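Local coordinates for protein DNA methyltransferase (PDB 4ONQ) that probably methylates cytosines in DNA at carbon 5 with S-adenosylmethionine as methyl donor, and here binds the inhibitor sinefungin in its catalytic domain, at residues N191-G196 against S238-G243. The protein carries 5 engineered substitutions. Residues are numbered along the deposited sequence; the frame is centred on the assembly and turned at random.
Sequences NHTRGG and SGIGGG. With SFG (sinefungin), chain C.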
ATOM      1  N   ASN A 191      16.287  -1.276   1.835  1.00 33.90           N
ATOM      2  CA  ASN A 191      16.838  -0.471   2.930  1.00 33.40           C
ATOM      3  C   ASN A 191      16.063   0.821   3.160  1.00 33.74           C
ATOM      4  O   ASN A 191      16.489   1.683   3.928  1.00 35.48           O
ATOM      5  CB  ASN A 191      18.343  -0.199   2.768  1.00 34.03           C
ATOM      6  CG  ASN A 191      19.189  -1.455   2.925  1.00 34.59           C
ATOM      7  OD1 ASN A 191      18.745  -2.454   3.488  1.00 37.68           O
ATOM      8  ND2 ASN A 191      20.416  -1.403   2.428  1.00 41.73           N
ATOM      9  N   HIS A 192      14.914   0.932   2.502  1.00 31.70           N
ATOM     10  CA  HIS A 192      14.029   2.089   2.645  1.00 33.52           C
ATOM     11  C   HIS A 192      13.734   2.398   4.104  1.00 36.00           C
ATOM     12  O   HIS A 192      13.658   3.555   4.495  1.00 41.25           O
ATOM     13  CB  HIS A 192      12.708   1.826   1.930  1.00 29.02           C
ATOM     14  CG  HIS A 192      11.791   3.006   1.908  1.00 35.30           C
ATOM     15  ND1 HIS A 192      12.061   4.144   1.177  1.00 30.70           N
ATOM     16  CD2 HIS A 192      10.602   3.224   2.519  1.00 30.15           C
ATOM     17  CE1 HIS A 192      11.078   5.011   1.341  1.00 33.49           C
ATOM     18  NE2 HIS A 192      10.181   4.479   2.152  1.00 31.12           N
ATOM     19  N   THR A 193      13.566   1.352   4.903  1.00 29.49           N
ATOM     20  CA  THR A 193      13.187   1.517   6.297  1.00 35.45           C
ATOM     21  C   THR A 193      14.312   1.117   7.246  1.00 36.21           C
ATOM     22  O   THR A 193      14.117   1.081   8.444  1.00 45.72           O
ATOM     23  CB  THR A 193      11.899   0.712   6.656  1.00 37.15           C
ATOM     24  OG1 THR A 193      12.134  -0.696   6.507  1.00 28.74           O
ATOM     25  CG2 THR A 193      10.739   1.126   5.767  1.00 28.55           C
ATOM     26  N   ARG A 194      15.492   0.831   6.711  1.00 35.20           N
ATOM     27  CA  ARG A 194      16.591   0.352   7.541  1.00 31.65           C
ATOM     28  C   ARG A 194      17.425   1.504   8.107  1.00 35.74           C
ATOM     29  O   ARG A 194      17.587   2.544   7.462  1.00 39.18           O
ATOM     30  CB  ARG A 194      17.473  -0.616   6.745  1.00 31.73           C
ATOM     31  CG  ARG A 194      18.533  -1.296   7.581  1.00 33.24           C
ATOM     32  CD  ARG A 194      19.396  -2.228   6.769  1.00 32.89           C
ATOM     33  NE  ARG A 194      20.545  -2.687   7.548  1.00 40.67           N
ATOM     34  CZ  ARG A 194      21.519  -3.455   7.069  1.00 36.99           C
ATOM     35  NH1 ARG A 194      21.501  -3.853   5.803  1.00 37.98           N
ATOM     36  NH2 ARG A 194      22.517  -3.820   7.857  1.00 43.58           N
ATOM     37  N   GLY A 195      17.940   1.315   9.319  1.00 33.73           N
ATOM     38  CA  GLY A 195      18.813   2.289   9.960  1.00 37.72           C
ATOM     39  C   GLY A 195      18.180   3.621  10.328  1.00 44.30           C
ATOM     40  O   GLY A 195      16.982   3.831  10.138  1.00 54.45           O
ATOM     41  N   GLY A 196      18.995   4.520  10.872  1.00 44.13           N
ATOM     42  CA  GLY A 196      18.572   5.883  11.143  1.00 53.64           C
ATOM     43  C   GLY A 196      17.642   6.081  12.329  1.00 48.40           C
ATOM     44  O   GLY A 196      16.904   7.068  12.387  1.00 43.67           O
ATOM     45  N   SER A 238       0.905   9.884   5.612  1.00 41.70           N
ATOM     46  CA  SER A 238       1.749   9.413   4.516  1.00 42.61           C
ATOM     47  C   SER A 238       2.675   8.246   4.852  1.00 39.53           C
ATOM     48  O   SER A 238       3.204   7.601   3.947  1.00 39.92           O
ATOM     49  CB  SER A 238       2.552  10.575   3.925  1.00 40.92           C
ATOM     50  OG  SER A 238       3.131  11.362   4.944  1.00 51.30           O
ATOM     51  N   GLY A 239       2.870   7.990   6.143  1.00 39.48           N
ATOM     52  CA  GLY A 239       3.672   6.869   6.606  1.00 37.68           C
ATOM     53  C   GLY A 239       5.099   6.862   6.089  1.00 38.11           C
ATOM     54  O   GLY A 239       5.856   7.811   6.300  1.00 37.86           O
ATOM     55  N   ILE A 240       5.469   5.783   5.411  1.00 35.66           N
ATOM     56  CA  ILE A 240       6.795   5.676   4.822  1.00 35.63           C
ATOM     57  C   ILE A 240       6.786   6.093   3.348  1.00 39.98           C
ATOM     58  O   ILE A 240       7.704   5.771   2.586  1.00 33.51           O
ATOM     59  CB  ILE A 240       7.383   4.258   4.978  1.00 32.84           C
ATOM     60  CG1 ILE A 240       6.489   3.218   4.312  1.00 30.26           C
ATOM     61  CG2 ILE A 240       7.563   3.919   6.444  1.00 41.38           C
ATOM     62  CD1 ILE A 240       7.057   1.827   4.391  1.00 29.06           C
ATOM     63  N   GLY A 241       5.736   6.803   2.953  1.00 31.93           N
ATOM     64  CA  GLY A 241       5.690   7.438   1.651  1.00 37.10           C
ATOM     65  C   GLY A 241       5.406   6.540   0.462  1.00 44.41           C
ATOM     66  O   GLY A 241       6.035   6.686  -0.586  1.00 48.46           O
ATOM     67  N   GLY A 242       4.453   5.625   0.611  1.00 36.66           N
ATOM     68  CA  GLY A 242       4.042   4.767  -0.488  1.00 29.09           C
ATOM     69  C   GLY A 242       3.603   5.535  -1.728  1.00 33.81           C
ATOM     70  O   GLY A 242       4.006   5.208  -2.848  1.00 37.68           O
ATOM     71  N   GLY A 243       2.788   6.567  -1.528  1.00 29.81           N
ATOM     72  CA  GLY A 243       2.312   7.387  -2.629  1.00 34.66           C
ATOM     73  C   GLY A 243       3.441   8.057  -3.390  1.00 41.96           C
ATOM     74  O   GLY A 243       3.511   7.978  -4.616  1.00 51.15           O
TER
HETATM   75  N   SFG C 700       0.246   5.517   3.686  1.00 66.26           N
HETATM   76  CA  SFG C 700       1.283   4.987   4.590  1.00 74.87           C
HETATM   77  C   SFG C 700       2.291   4.246   3.715  1.00 77.08           C
HETATM   78  O   SFG C 700       2.003   4.076   2.512  1.00 73.47           O
HETATM   79  OXT SFG C 700       3.369   3.930   4.262  1.00 87.12           O
HETATM   80  CB  SFG C 700       0.599   4.092   5.639  1.00 82.30           C
HETATM   81  CG  SFG C 700      -0.234   5.075   6.458  1.00 80.74           C
HETATM   82  CD  SFG C 700      -1.139   4.600   7.614  1.00 77.69           C
HETATM   83  NE  SFG C 700      -2.215   3.708   7.174  1.00 73.31           N
HETATM   84  C5' SFG C 700      -1.620   5.957   8.162  1.00 74.51           C
HETATM   85  C4' SFG C 700      -0.238   6.482   8.632  1.00 99.01           C
HETATM   86  O4' SFG C 700      -1.118   7.156   9.645  1.00 99.72           O
HETATM   87  C3' SFG C 700       0.719   6.118   9.760  1.00 91.12           C
HETATM   88  O3' SFG C 700       1.894   6.910   9.710  1.00 95.69           O
HETATM   89  C2' SFG C 700      -0.079   6.364  10.979  1.00 87.01           C
HETATM   90  O2' SFG C 700       0.777   6.313  12.125  1.00 72.91           O
HETATM   91  C1' SFG C 700      -0.246   7.846  10.553  1.00100.98           C
HETATM   92  N9  SFG C 700      -1.046   8.574  11.567  1.00 99.17           N
HETATM   93  C8  SFG C 700      -1.686   8.139  12.640  1.00102.53           C
HETATM   94  N7  SFG C 700      -2.296   9.175  13.211  1.00 99.00           N
HETATM   95  C5  SFG C 700      -2.057  10.262  12.476  1.00 95.62           C
HETATM   96  C6  SFG C 700      -2.432  11.539  12.613  1.00 88.34           C
HETATM   97  N6  SFG C 700      -3.191  11.830  13.666  1.00 84.57           N
HETATM   98  N1  SFG C 700      -2.071  12.490  11.742  1.00 82.53           N
HETATM   99  C2  SFG C 700      -1.274  12.127  10.657  1.00 86.35           C
HETATM  100  N3  SFG C 700      -0.894  10.787  10.538  1.00 94.72           N
HETATM  101  C4  SFG C 700      -1.315   9.878  11.436  1.00 97.31           C
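H192 reaches the backbone of I240 with the edge of its imidazole. NE2 donates a hydrogen bond to I240 O, 2.8 Å long and nearly straight at 167°. The oxygen lies 7° out of the ring plane, and the N-H arrives in the carbonyl plane. CG is anti to the backbone N (chi1 -174°), which carries the ring out from the turn to I240 O. Beside this bond the contact is apolar. The methyl CG2 of T193 meets the end of the I240 side chain, CD1, at 4.0 Å.

The other side of the 238-243 backbone serves the ligand. I240 N donates to OXT of sinefungin at 3.0 Å, and G242 N makes a weak bond to its O at 3.5 Å. This is the glycine-rich loop after strand 231-236, which corresponds to the first strand in the usual order of a class I, Rossmann-like methyltransferase domain. In this rearranged family it comes late in the chain. The amino acid end of the cofactor normally sits here. G239 and G242 lie so close to sinefungin that a CB on either would clash with it. G241 is the N-cap of helix 242-249.

H192 is thus a second-shell residue, gripping the carbonyl of the residue whose N-H holds the ligand carboxylate. A leucine in place of H192 would probably leave I240 O without this donor and the loop ahead of helix 242-249 less firmly positioned.

The H192 ring is itself stacked with F188 and meets W273 at a steep angle. H192 sits in a type I beta turn from N191 to R194, closed by the hydrogen bond R194 N to N191 O. The E183 carboxylate accepts a hydrogen bond from N191 N and is hydrogen-bonded to T193 OG1, as is R203.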